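Side-chain contacts in N-acyl-D-glutamate deacylase (Bordetella bronchiseptica, PDB 3GIP), which hydrolyses N-acyl-D-glutamate to D-glutamate and a carboxylate, as a zinc-containing member of the amidohydrolase superfamily: residues F9-G14 against K56-G61; D224-A229 against R261-N266; K250-Q255 against E297-I302. All coordinates share one frame; numbering follows the deposited sequence.

Contact 1 (F9-G14 against K56-G61); sequences FKITGG and KIVAPG
Ile11 and Val58 face one another from two different strands, and only one branch of each makes the meeting: CG2 of Ile11 lies 3.8 Å from CG2 of Val58. Both CA-CB bonds point across the interface, but the two side chains cross obliquely, so that a methyl meets a methyl instead of one chain lying alongside the other. The torsions select these branches differently. In Ile11, chi1 of -57° sends CG1 beside the backbone N and swings CG2 anti to it; in Val58 it is CG1 that stands anti to N, while CG2 lies beside N and opposes the carbonyl carbon. That same Val58 methyl also turns toward the turn after the first strand, where Gly14 CA is 4.5 Å from CG2 of Val58. Here the backbones draw close, with Gly14 CA 3.6 Å from the carbonyl O of Lys56. Strand 7-12 belongs to a small mixed sheet with strands 28-32, 35-40 and 50-52, whereas strand 57-64 pairs with strands 87-92 and 428-431. The contact therefore packs side chains of the small sheet against strand 57-64, and Leu29 and Val428 each touch both Ile11 and Val58. With no hydrogen bond linking the two segments, their cohesion comes from van der Waals packing and the burial of aliphatic surface.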
ATOM      1  N   PHE A   9       6.574  15.917 -23.806  1.00 24.67           N
ATOM      2  CA  PHE A   9       7.065  14.548 -23.854  1.00 23.61           C
ATOM      3  C   PHE A   9       6.210  13.725 -24.811  1.00 22.51           C
ATOM      4  O   PHE A   9       5.029  14.006 -25.008  1.00 22.18           O
ATOM      5  CB  PHE A   9       6.979  13.925 -22.455  1.00 21.94           C
ATOM      6  CG  PHE A   9       8.218  13.182 -22.028  1.00 21.33           C
ATOM      7  CD1 PHE A   9       8.968  13.634 -20.948  1.00 21.61           C
ATOM      8  CD2 PHE A   9       8.621  12.019 -22.683  1.00 21.48           C
ATOM      9  CE1 PHE A   9      10.102  12.944 -20.521  1.00 20.67           C
ATOM     10  CE2 PHE A   9       9.757  11.318 -22.263  1.00 20.57           C
ATOM     11  CZ  PHE A   9      10.497  11.784 -21.179  1.00 21.00           C
ATOM     12  N   LYS A  10       6.818  12.722 -25.428  1.00 22.15           N
ATOM     13  CA  LYS A  10       6.079  11.832 -26.306  1.00 21.69           C
ATOM     14  C   LYS A  10       6.732  10.462 -26.210  1.00 21.94           C
ATOM     15  O   LYS A  10       7.955  10.348 -26.147  1.00 21.64           O
ATOM     16  CB  LYS A  10       6.063  12.336 -27.757  1.00 23.05           C
ATOM     17  CG  LYS A  10       7.352  12.198 -28.546  1.00 24.31           C
ATOM     18  CD  LYS A  10       7.098  12.592 -29.997  1.00 25.38           C
ATOM     19  CE  LYS A  10       8.329  12.427 -30.873  1.00 26.33           C
ATOM     20  NZ  LYS A  10       8.035  12.770 -32.297  1.00 27.53           N
ATOM     21  N   ILE A  11       5.899   9.431 -26.150  1.00 20.21           N
ATOM     22  CA  ILE A  11       6.363   8.053 -26.055  1.00 19.88           C
ATOM     23  C   ILE A  11       5.803   7.354 -27.283  1.00 20.28           C
ATOM     24  O   ILE A  11       4.594   7.147 -27.397  1.00 20.42           O
ATOM     25  CB  ILE A  11       5.831   7.391 -24.775  1.00 19.30           C
ATOM     26  CG1 ILE A  11       6.260   8.218 -23.561  1.00 17.73           C
ATOM     27  CG2 ILE A  11       6.351   5.963 -24.674  1.00 18.11           C
ATOM     28  CD1 ILE A  11       5.654   7.755 -22.254  1.00 17.78           C
ATOM     29  N   THR A  12       6.690   6.984 -28.198  1.00 20.96           N
ATOM     30  CA  THR A  12       6.267   6.378 -29.451  1.00 22.47           C
ATOM     31  C   THR A  12       6.654   4.929 -29.729  1.00 22.61           C
ATOM     32  O   THR A  12       7.541   4.365 -29.087  1.00 23.64           O
ATOM     33  CB  THR A  12       6.780   7.224 -30.627  1.00 24.11           C
ATOM     34  OG1 THR A  12       6.391   6.613 -31.862  1.00 32.26           O
ATOM     35  CG2 THR A  12       8.298   7.333 -30.570  1.00 22.51           C
ATOM     36  N   GLY A  13       5.965   4.345 -30.706  1.00 22.20           N
ATOM     37  CA  GLY A  13       6.234   2.983 -31.135  1.00 21.46           C
ATOM     38  C   GLY A  13       5.783   1.834 -30.254  1.00 21.37           C
ATOM     39  O   GLY A  13       5.932   0.673 -30.636  1.00 21.53           O
ATOM     40  N   GLY A  14       5.222   2.141 -29.091  1.00 20.09           N
ATOM     41  CA  GLY A  14       4.793   1.079 -28.198  1.00 19.73           C
ATOM     42  C   GLY A  14       3.328   0.700 -28.284  1.00 19.06           C
ATOM     43  O   GLY A  14       2.584   1.197 -29.134  1.00 19.32           O
ATOM     44  N   LYS A  56       7.511  -2.389 -26.308  1.00 18.68           N
ATOM     45  CA  LYS A  56       7.158  -2.212 -24.904  1.00 17.67           C
ATOM     46  C   LYS A  56       5.685  -1.863 -24.728  1.00 17.57           C
ATOM     47  O   LYS A  56       4.982  -1.548 -25.692  1.00 18.00           O
ATOM     48  CB  LYS A  56       7.988  -1.088 -24.278  1.00 18.73           C
ATOM     49  CG  LYS A  56       9.469  -1.130 -24.604  1.00 23.44           C
ATOM     50  CD  LYS A  56      10.131  -2.381 -24.066  1.00 26.66           C
ATOM     51  CE  LYS A  56      11.614  -2.388 -24.410  1.00 29.18           C
ATOM     52  NZ  LYS A  56      12.296  -1.165 -23.905  1.00 31.04           N
ATOM     53  N   ILE A  57       5.234  -1.924 -23.480  1.00 16.62           N
ATOM     54  CA  ILE A  57       3.866  -1.579 -23.124  1.00 16.01           C
ATOM     55  C   ILE A  57       3.934  -0.207 -22.469  1.00 15.38           C
ATOM     56  O   ILE A  57       4.852   0.074 -21.696  1.00 15.60           O
ATOM     57  CB  ILE A  57       3.266  -2.569 -22.095  1.00 16.95           C
ATOM     58  CG1 ILE A  57       3.056  -3.940 -22.738  1.00 16.93           C
ATOM     59  CG2 ILE A  57       1.948  -2.020 -21.552  1.00 17.57           C
ATOM     60  CD1 ILE A  57       2.024  -3.955 -23.850  1.00 18.09           C
ATOM     61  N   VAL A  58       2.980   0.651 -22.807  1.00 14.05           N
ATOM     62  CA  VAL A  58       2.894   1.982 -22.227  1.00 15.05           C
ATOM     63  C   VAL A  58       1.594   1.942 -21.435  1.00 14.71           C
ATOM     64  O   VAL A  58       0.510   1.780 -22.000  1.00 15.21           O
ATOM     65  CB  VAL A  58       2.837   3.061 -23.322  1.00 15.40           C
ATOM     66  CG1 VAL A  58       2.756   4.444 -22.693  1.00 15.75           C
ATOM     67  CG2 VAL A  58       4.066   2.950 -24.209  1.00 15.06           C
ATOM     68  N   ALA A  59       1.706   2.073 -20.118  1.00 14.92           N
ATOM     69  CA  ALA A  59       0.540   1.978 -19.254  1.00 14.67           C
ATOM     70  C   ALA A  59       0.472   3.085 -18.218  1.00 14.15           C
ATOM     71  O   ALA A  59       1.412   3.869 -18.069  1.00 14.58           O
ATOM     72  CB  ALA A  59       0.564   0.621 -18.550  1.00 15.51           C
ATOM     73  N   PRO A  60      -0.658   3.180 -17.494  1.00 13.75           N
ATOM     74  CA  PRO A  60      -0.753   4.227 -16.473  1.00 14.17           C
ATOM     75  C   PRO A  60       0.222   3.823 -15.364  1.00 15.31           C
ATOM     76  O   PRO A  60       0.439   2.631 -15.141  1.00 15.12           O
ATOM     77  CB  PRO A  60      -2.202   4.129 -15.987  1.00 15.29           C
ATOM     78  CG  PRO A  60      -2.926   3.378 -17.077  1.00 14.56           C
ATOM     79  CD  PRO A  60      -1.897   2.383 -17.548  1.00 13.59           C
ATOM     80  N   GLY A  61       0.812   4.797 -14.679  1.00 14.24           N
ATOM     81  CA  GLY A  61       1.725   4.464 -13.598  1.00 13.43           C
ATOM     82  C   GLY A  61       0.985   3.630 -12.566  1.00 12.66           C
ATOM     83  O   GLY A  61      -0.218   3.817 -12.362  1.00 13.02           O
TER

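Contact 2 (D224-A229 against R261-N266); sequences DGVEAA and RATLAN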
ATOM      1  N   ASP A 224      -6.630 -18.056  12.706  1.00 17.81           N
ATOM      2  CA  ASP A 224      -7.810 -18.796  13.144  1.00 17.17           C
ATOM      3  C   ASP A 224      -9.104 -17.981  13.149  1.00 17.07           C
ATOM      4  O   ASP A 224     -10.189 -18.525  12.953  1.00 18.19           O
ATOM      5  CB  ASP A 224      -7.581 -19.379  14.541  1.00 18.63           C
ATOM      6  CG  ASP A 224      -6.531 -20.473  14.556  1.00 21.40           C
ATOM      7  OD1 ASP A 224      -5.947 -20.772  13.490  1.00 21.11           O
ATOM      8  OD2 ASP A 224      -6.288 -21.035  15.643  1.00 22.48           O
ATOM      9  N   GLY A 225      -8.999 -16.677  13.374  1.00 16.58           N
ATOM     10  CA  GLY A 225     -10.198 -15.859  13.398  1.00 16.51           C
ATOM     11  C   GLY A 225     -10.390 -14.986  12.174  1.00 16.18           C
ATOM     12  O   GLY A 225     -11.111 -13.990  12.236  1.00 15.31           O
ATOM     13  N   VAL A 226      -9.778 -15.364  11.053  1.00 15.50           N
ATOM     14  CA  VAL A 226      -9.876 -14.567   9.836  1.00 14.50           C
ATOM     15  C   VAL A 226     -11.296 -14.377   9.303  1.00 13.72           C
ATOM     16  O   VAL A 226     -11.643 -13.288   8.850  1.00 15.08           O
ATOM     17  CB  VAL A 226      -8.967 -15.141   8.712  1.00 14.68           C
ATOM     18  CG1 VAL A 226      -9.496 -16.477   8.223  1.00 15.29           C
ATOM     19  CG2 VAL A 226      -8.856 -14.135   7.569  1.00 15.20           C
ATOM     20  N   GLU A 227     -12.125 -15.417   9.353  1.00 14.56           N
ATOM     21  CA  GLU A 227     -13.492 -15.267   8.862  1.00 15.12           C
ATOM     22  C   GLU A 227     -14.281 -14.284   9.721  1.00 14.94           C
ATOM     23  O   GLU A 227     -15.020 -13.452   9.203  1.00 14.97           O
ATOM     24  CB  GLU A 227     -14.205 -16.622   8.808  1.00 15.67           C
ATOM     25  CG  GLU A 227     -13.739 -17.495   7.649  1.00 17.08           C
ATOM     26  CD  GLU A 227     -14.514 -18.794   7.536  1.00 19.77           C
ATOM     27  OE1 GLU A 227     -15.759 -18.739   7.447  1.00 20.74           O
ATOM     28  OE2 GLU A 227     -13.877 -19.871   7.528  1.00 21.59           O
ATOM     29  N   ALA A 228     -14.117 -14.377  11.036  1.00 15.32           N
ATOM     30  CA  ALA A 228     -14.811 -13.468  11.942  1.00 15.38           C
ATOM     31  C   ALA A 228     -14.295 -12.043  11.747  1.00 15.53           C
ATOM     32  O   ALA A 228     -15.058 -11.078  11.828  1.00 15.51           O
ATOM     33  CB  ALA A 228     -14.594 -13.908  13.385  1.00 16.89           C
ATOM     34  N   ALA A 229     -12.997 -11.919  11.481  1.00 15.25           N
ATOM     35  CA  ALA A 229     -12.371 -10.614  11.284  1.00 14.48           C
ATOM     36  C   ALA A 229     -12.902  -9.900  10.045  1.00 14.76           C
ATOM     37  O   ALA A 229     -13.133  -8.691  10.070  1.00 15.19           O
ATOM     38  CB  ALA A 229     -10.861 -10.771  11.195  1.00 14.64           C
ATOM     39  N   ARG A 261     -12.017 -18.738   0.603  1.00 16.79           N
ATOM     40  CA  ARG A 261     -13.193 -19.046  -0.192  1.00 16.30           C
ATOM     41  C   ARG A 261     -14.390 -18.497   0.573  1.00 16.31           C
ATOM     42  O   ARG A 261     -15.308 -17.927  -0.014  1.00 15.85           O
ATOM     43  CB  ARG A 261     -13.296 -20.557  -0.424  1.00 19.14           C
ATOM     44  CG  ARG A 261     -12.069 -21.072  -1.165  1.00 25.07           C
ATOM     45  CD  ARG A 261     -12.218 -22.462  -1.750  1.00 29.27           C
ATOM     46  NE  ARG A 261     -11.023 -22.800  -2.523  1.00 33.39           N
ATOM     47  CZ  ARG A 261     -10.876 -23.898  -3.256  1.00 36.22           C
ATOM     48  NH1 ARG A 261     -11.856 -24.791  -3.328  1.00 37.90           N
ATOM     49  NH2 ARG A 261      -9.745 -24.099  -3.923  1.00 36.44           N
ATOM     50  N   ALA A 262     -14.350 -18.629   1.896  1.00 15.22           N
ATOM     51  CA  ALA A 262     -15.425 -18.135   2.746  1.00 15.58           C
ATOM     52  C   ALA A 262     -15.394 -16.613   2.898  1.00 14.31           C
ATOM     53  O   ALA A 262     -16.439 -15.960   2.831  1.00 14.63           O
ATOM     54  CB  ALA A 262     -15.345 -18.794   4.118  1.00 15.39           C
ATOM     55  N   THR A 263     -14.208 -16.042   3.099  1.00 14.23           N
ATOM     56  CA  THR A 263     -14.112 -14.593   3.271  1.00 13.80           C
ATOM     57  C   THR A 263     -14.476 -13.842   1.997  1.00 14.72           C
ATOM     58  O   THR A 263     -15.141 -12.807   2.045  1.00 15.17           O
ATOM     59  CB  THR A 263     -12.700 -14.153   3.715  1.00 12.52           C
ATOM     60  OG1 THR A 263     -11.735 -14.582   2.748  1.00 14.08           O
ATOM     61  CG2 THR A 263     -12.360 -14.742   5.079  1.00 14.60           C
ATOM     62  N   LEU A 264     -14.032 -14.358   0.854  1.00 13.89           N
ATOM     63  CA  LEU A 264     -14.343 -13.724  -0.420  1.00 13.98           C
ATOM     64  C   LEU A 264     -15.833 -13.862  -0.727  1.00 14.59           C
ATOM     65  O   LEU A 264     -16.424 -12.994  -1.369  1.00 14.56           O
ATOM     66  CB  LEU A 264     -13.506 -14.348  -1.541  1.00 14.06           C
ATOM     67  CG  LEU A 264     -12.002 -14.079  -1.419  1.00 15.21           C
ATOM     68  CD1 LEU A 264     -11.260 -14.853  -2.502  1.00 16.11           C
ATOM     69  CD2 LEU A 264     -11.728 -12.583  -1.535  1.00 14.54           C
ATOM     70  N   ALA A 265     -16.438 -14.952  -0.266  1.00 14.10           N
ATOM     71  CA  ALA A 265     -17.865 -15.166  -0.485  1.00 14.87           C
ATOM     72  C   ALA A 265     -18.634 -14.127   0.324  1.00 15.31           C
ATOM     73  O   ALA A 265     -19.655 -13.601  -0.125  1.00 15.74           O
ATOM     74  CB  ALA A 265     -18.265 -16.576  -0.050  1.00 15.01           C
ATOM     75  N   ASN A 266     -18.124 -13.827   1.514  1.00 15.22           N
ATOM     76  CA  ASN A 266     -18.754 -12.848   2.396  1.00 14.23           C
ATOM     77  C   ASN A 266     -18.608 -11.470   1.764  1.00 15.55           C
ATOM     78  O   ASN A 266     -19.548 -10.671   1.747  1.00 16.23           O
ATOM     79  CB  ASN A 266     -18.076 -12.883   3.766  1.00 15.25           C
ATOM     80  CG  ASN A 266     -18.925 -12.263   4.854  1.00 16.24           C
ATOM     81  OD1 ASN A 266     -20.027 -11.779   4.599  1.00 18.17           O
ATOM     82  ND2 ASN A 266     -18.414 -12.276   6.080  1.00 16.84           N
TER
HETATM   83  O   HOH W   1     -15.912 -13.840   6.534  1.00 16.56           O
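Glu227 lies across Thr263 at about a right angle, and the part of it beyond CB meets the neighbouring helix. At its root CB is still 4.6 Å from CG2 of Thr263, a distant neighbour. The next atom comes closer: CG sits 4.0 Å from CG2 of Thr263 and almost as near to CB of Ala262. The contact begins there because chi1 of -75° places CG beside the backbone N, and chi2 then continues the chain in an extended line (-176°) to bring CD over Ala262. There CD is 3.5 Å from CB of Ala262, and OE1 is 3.4 Å from that same methyl. The methyl thus stands against one face of the carboxylate, near the CD-OE1 bond, and not at its edge. Helices 226-240 and 260-272 follow the adjacent parallel strands 214-218 and 243-246, and they pack side by side on the outside of the TIM barrel of this amidohydrolase, with Gly225 as the N-cap of the first. OE2, the last atom of the side chain, is held by a salt bridge to NE of Arg259, just before the second helix, so the acid is pinned by charge while its face rests on a methyl. Thr263 divides its two branches likewise: CG2 also packs against Val226, 4.3 Å from CG2 of that valine, while OG1 is hydrogen-bonded to NE2 of His249. Further along, a water spans the groove, giving a hydrogen bond to the carbonyl O of Glu227 at 2.8 Å and accepting one from ND2 of Asn266, whose amide nitrogen is also bonded to OE1 of Glu231.

Contact 3 (K250-Q255 against E297-I302); sequences KCMMPQ and ETIDDI. With FMT (formic acid), chain D.
The loop that follows the zinc ligand His248 probably helps to line the pocket beside the zinc site: its Lys250 binds a formate, and the side chain of Met252 is about 10 Å from the zinc ion. Met252 and Met253 reach over to Ile299 on a second loop. Met252 points its CE methyl at the end of Ile299, 4.3 Å from CD1, and its side chain also touches Tyr343. Met253 approaches the same isoleucine further back, with CE 4.2 Å from CG1 of Ile299, although the placing of this methyl is doubtful. At the start of the 250-255 segment, Lys250 curls through chi3 and chi4 to bring NZ within 2.7 Å of O2 of the formate, to which it donates a hydrogen bond. NZ also forms a salt bridge with Glu222 and a hydrogen bond with the His248 carbonyl; Tyr282, Arg376 and the Ser288 amide bind the formate too. Apolar methyls thus join the loops, while the cluster of polar and basic groups round a formate that probably came from the crystallisation liquor is consistent with a pocket suited to a substrate carboxylate.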
ATOM      1  N   LYS A 250      -5.254 -12.264   3.477  1.00 11.52           N
ATOM      2  CA  LYS A 250      -4.502 -13.509   3.525  1.00 12.78           C
ATOM      3  C   LYS A 250      -5.058 -14.429   4.599  1.00 12.88           C
ATOM      4  O   LYS A 250      -5.861 -14.012   5.437  1.00 13.41           O
ATOM      5  CB  LYS A 250      -3.051 -13.200   3.891  1.00 12.81           C
ATOM      6  CG  LYS A 250      -2.914 -12.717   5.343  1.00 15.39           C
ATOM      7  CD  LYS A 250      -1.478 -12.405   5.728  1.00 15.63           C
ATOM      8  CE  LYS A 250      -1.053 -11.040   5.240  1.00 19.21           C
ATOM      9  NZ  LYS A 250      -1.754  -9.933   5.974  1.00 11.81           N
ATOM     10  N   CYS A 251      -4.599 -15.677   4.567  1.00 12.48           N
ATOM     11  CA  CYS A 251      -4.969 -16.693   5.545  1.00 12.82           C
ATOM     12  C   CYS A 251      -3.654 -17.293   6.041  1.00 13.56           C
ATOM     13  O   CYS A 251      -2.956 -17.991   5.302  1.00 13.95           O
ATOM     14  CB  CYS A 251      -5.843 -17.769   4.902  1.00 12.94           C
ATOM     15  SG  CYS A 251      -7.449 -17.148   4.361  1.00 15.23           S
ATOM     16  N   MET A 252      -3.314 -17.001   7.293  1.00 12.97           N
ATOM     17  CA  MET A 252      -2.069 -17.474   7.887  1.00 13.48           C
ATOM     18  C   MET A 252      -2.197 -18.788   8.648  1.00 15.18           C
ATOM     19  O   MET A 252      -3.193 -19.025   9.332  1.00 15.55           O
ATOM     20  CB  MET A 252      -1.507 -16.398   8.817  1.00 14.96           C
ATOM     21  CG  MET A 252      -1.185 -15.086   8.106  1.00 13.87           C
ATOM     22  SD  MET A 252      -0.505 -13.853   9.242  1.00 15.01           S
ATOM     23  CE  MET A 252       1.172 -14.492   9.443  1.00 13.77           C
ATOM     24  N   MET A 253      -1.160 -19.614   8.521  1.00 16.09           N
ATOM     25  CA  MET A 253      -1.059 -20.934   9.150  1.00 18.16           C
ATOM     26  C   MET A 253      -1.854 -21.993   8.384  1.00 16.99           C
ATOM     27  O   MET A 253      -2.994 -21.768   7.982  1.00 15.86           O
ATOM     28  CB  MET A 253      -1.484 -20.866  10.619  1.00 19.94           C
ATOM     29  CG  MET A 253      -0.608 -19.920  11.438  1.00 23.94           C
ATOM     30  SD  MET A 253      -0.943 -19.954  13.208  1.00 29.06           S
ATOM     31  CE  MET A 253       0.090 -21.274  13.700  1.00 30.00           C
ATOM     32  N   PRO A 254      -1.249 -23.173   8.176  1.00 16.21           N
ATOM     33  CA  PRO A 254      -1.844 -24.300   7.453  1.00 17.03           C
ATOM     34  C   PRO A 254      -3.294 -24.655   7.756  1.00 16.36           C
ATOM     35  O   PRO A 254      -4.051 -24.973   6.845  1.00 16.58           O
ATOM     36  CB  PRO A 254      -0.893 -25.450   7.766  1.00 18.12           C
ATOM     37  CG  PRO A 254       0.422 -24.761   7.881  1.00 21.16           C
ATOM     38  CD  PRO A 254       0.073 -23.547   8.712  1.00 18.72           C
ATOM     39  N   GLN A 255      -3.682 -24.609   9.025  1.00 17.02           N
ATOM     40  CA  GLN A 255      -5.051 -24.958   9.389  1.00 17.08           C
ATOM     41  C   GLN A 255      -6.066 -23.973   8.818  1.00 16.73           C
ATOM     42  O   GLN A 255      -7.257 -24.272   8.752  1.00 17.76           O
ATOM     43  CB  GLN A 255      -5.213 -25.026  10.916  1.00 18.40           C
ATOM     44  CG  GLN A 255      -5.054 -23.692  11.629  1.00 18.37           C
ATOM     45  CD  GLN A 255      -3.636 -23.432  12.088  1.00 18.88           C
ATOM     46  OE1 GLN A 255      -2.678 -23.947  11.510  1.00 19.48           O
ATOM     47  NE2 GLN A 255      -3.492 -22.618  13.130  1.00 20.89           N
ATOM     48  N   GLU A 297       6.074 -20.031  19.174  1.00 18.73           N
ATOM     49  CA  GLU A 297       5.837 -21.469  19.137  1.00 20.35           C
ATOM     50  C   GLU A 297       4.681 -21.879  18.227  1.00 21.91           C
ATOM     51  O   GLU A 297       4.208 -23.014  18.301  1.00 25.36           O
ATOM     52  CB  GLU A 297       5.564 -21.999  20.548  1.00 20.89           C
ATOM     53  CG  GLU A 297       6.718 -21.858  21.539  1.00 22.96           C
ATOM     54  CD  GLU A 297       7.981 -22.577  21.099  1.00 23.68           C
ATOM     55  OE1 GLU A 297       7.882 -23.567  20.342  1.00 26.12           O
ATOM     56  OE2 GLU A 297       9.077 -22.160  21.526  1.00 24.10           O
ATOM     57  N   THR A 298       4.217 -20.969  17.377  1.00 20.35           N
ATOM     58  CA  THR A 298       3.117 -21.298  16.474  1.00 20.08           C
ATOM     59  C   THR A 298       3.525 -21.221  15.006  1.00 19.22           C
ATOM     60  O   THR A 298       2.887 -21.829  14.148  1.00 19.79           O
ATOM     61  CB  THR A 298       1.889 -20.380  16.700  1.00 20.31           C
ATOM     62  OG1 THR A 298       2.249 -19.018  16.454  1.00 21.00           O
ATOM     63  CG2 THR A 298       1.376 -20.518  18.129  1.00 22.43           C
ATOM     64  N   ILE A 299       4.590 -20.479  14.720  1.00 16.77           N
ATOM     65  CA  ILE A 299       5.076 -20.342  13.351  1.00 15.99           C
ATOM     66  C   ILE A 299       6.575 -20.596  13.316  1.00 15.60           C
ATOM     67  O   ILE A 299       7.328 -19.990  14.077  1.00 15.30           O
ATOM     68  CB  ILE A 299       4.801 -18.922  12.789  1.00 15.57           C
ATOM     69  CG1 ILE A 299       3.295 -18.643  12.780  1.00 16.76           C
ATOM     70  CG2 ILE A 299       5.382 -18.795  11.383  1.00 17.01           C
ATOM     71  CD1 ILE A 299       2.924 -17.250  12.280  1.00 16.87           C
ATOM     72  N   ASP A 300       7.007 -21.505  12.443  1.00 15.25           N
ATOM     73  CA  ASP A 300       8.426 -21.805  12.310  1.00 14.37           C
ATOM     74  C   ASP A 300       9.083 -20.836  11.332  1.00 12.65           C
ATOM     75  O   ASP A 300       8.406 -20.136  10.574  1.00 13.00           O
ATOM     76  CB  ASP A 300       8.647 -23.241  11.819  1.00 15.31           C
ATOM     77  CG  ASP A 300       8.387 -24.281  12.895  1.00 17.28           C
ATOM     78  OD1 ASP A 300       8.475 -23.949  14.097  1.00 19.19           O
ATOM     79  OD2 ASP A 300       8.116 -25.446  12.533  1.00 16.67           O
ATOM     80  N   ASP A 301      10.408 -20.803  11.365  1.00 12.91           N
ATOM     81  CA  ASP A 301      11.203 -19.945  10.496  1.00 12.73           C
ATOM     82  C   ASP A 301      10.942 -18.448  10.605  1.00 12.82           C
ATOM     83  O   ASP A 301      11.083 -17.714   9.626  1.00 12.12           O
ATOM     84  CB  ASP A 301      11.078 -20.395   9.034  1.00 12.60           C
ATOM     85  CG  ASP A 301      11.915 -21.634   8.736  1.00 14.44           C
ATOM     86  OD1 ASP A 301      12.592 -22.118   9.661  1.00 14.00           O
ATOM     87  OD2 ASP A 301      11.901 -22.122   7.585  1.00 15.98           O
ATOM     88  N   ILE A 302      10.562 -17.990  11.794  1.00 13.34           N
ATOM     89  CA  ILE A 302      10.364 -16.561  11.992  1.00 13.51           C
ATOM     90  C   ILE A 302      11.753 -15.974  11.741  1.00 12.73           C
ATOM     91  O   ILE A 302      12.730 -16.377  12.378  1.00 13.54           O
ATOM     92  CB  ILE A 302       9.888 -16.260  13.433  1.00 14.07           C
ATOM     93  CG1 ILE A 302       8.439 -16.730  13.593  1.00 13.42           C
ATOM     94  CG2 ILE A 302      10.000 -14.763  13.729  1.00 13.50           C
ATOM     95  CD1 ILE A 302       7.926 -16.676  15.033  1.00 12.44           C
TER
HETATM   96  C   FMT D 482       1.459  -8.095   6.623  1.00 14.73           C
HETATM   97  O1  FMT D 482       2.647  -8.062   6.412  1.00 13.65           O
HETATM   98  O2  FMT D 482       0.640  -8.642   5.720  1.00 14.98           O

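How the contacts relate
Contacts 2 and 3 are neighbours that touch, whereas contact 1 stands apart. The centres of contacts 2 and 3 are about 17 Å apart; their segments alternate along the chain, and they touch at two places: Asp224 OD1 accepts a probable hydrogen bond from Gln255 NE2 at 3.1 Å, and Val226 CG2 packs 3.7 Å from the Lys250 carbonyl O. Neither supplies a zinc ligand, but the side chains of Met252 and Val226 come within about 10 and 12 Å of the zinc ion. Contact 1 closes earlier in the sequence; its centre is about 40 Å from that of contact 2 and 42 Å from that of contact 3, across the centre of the chain from the latter.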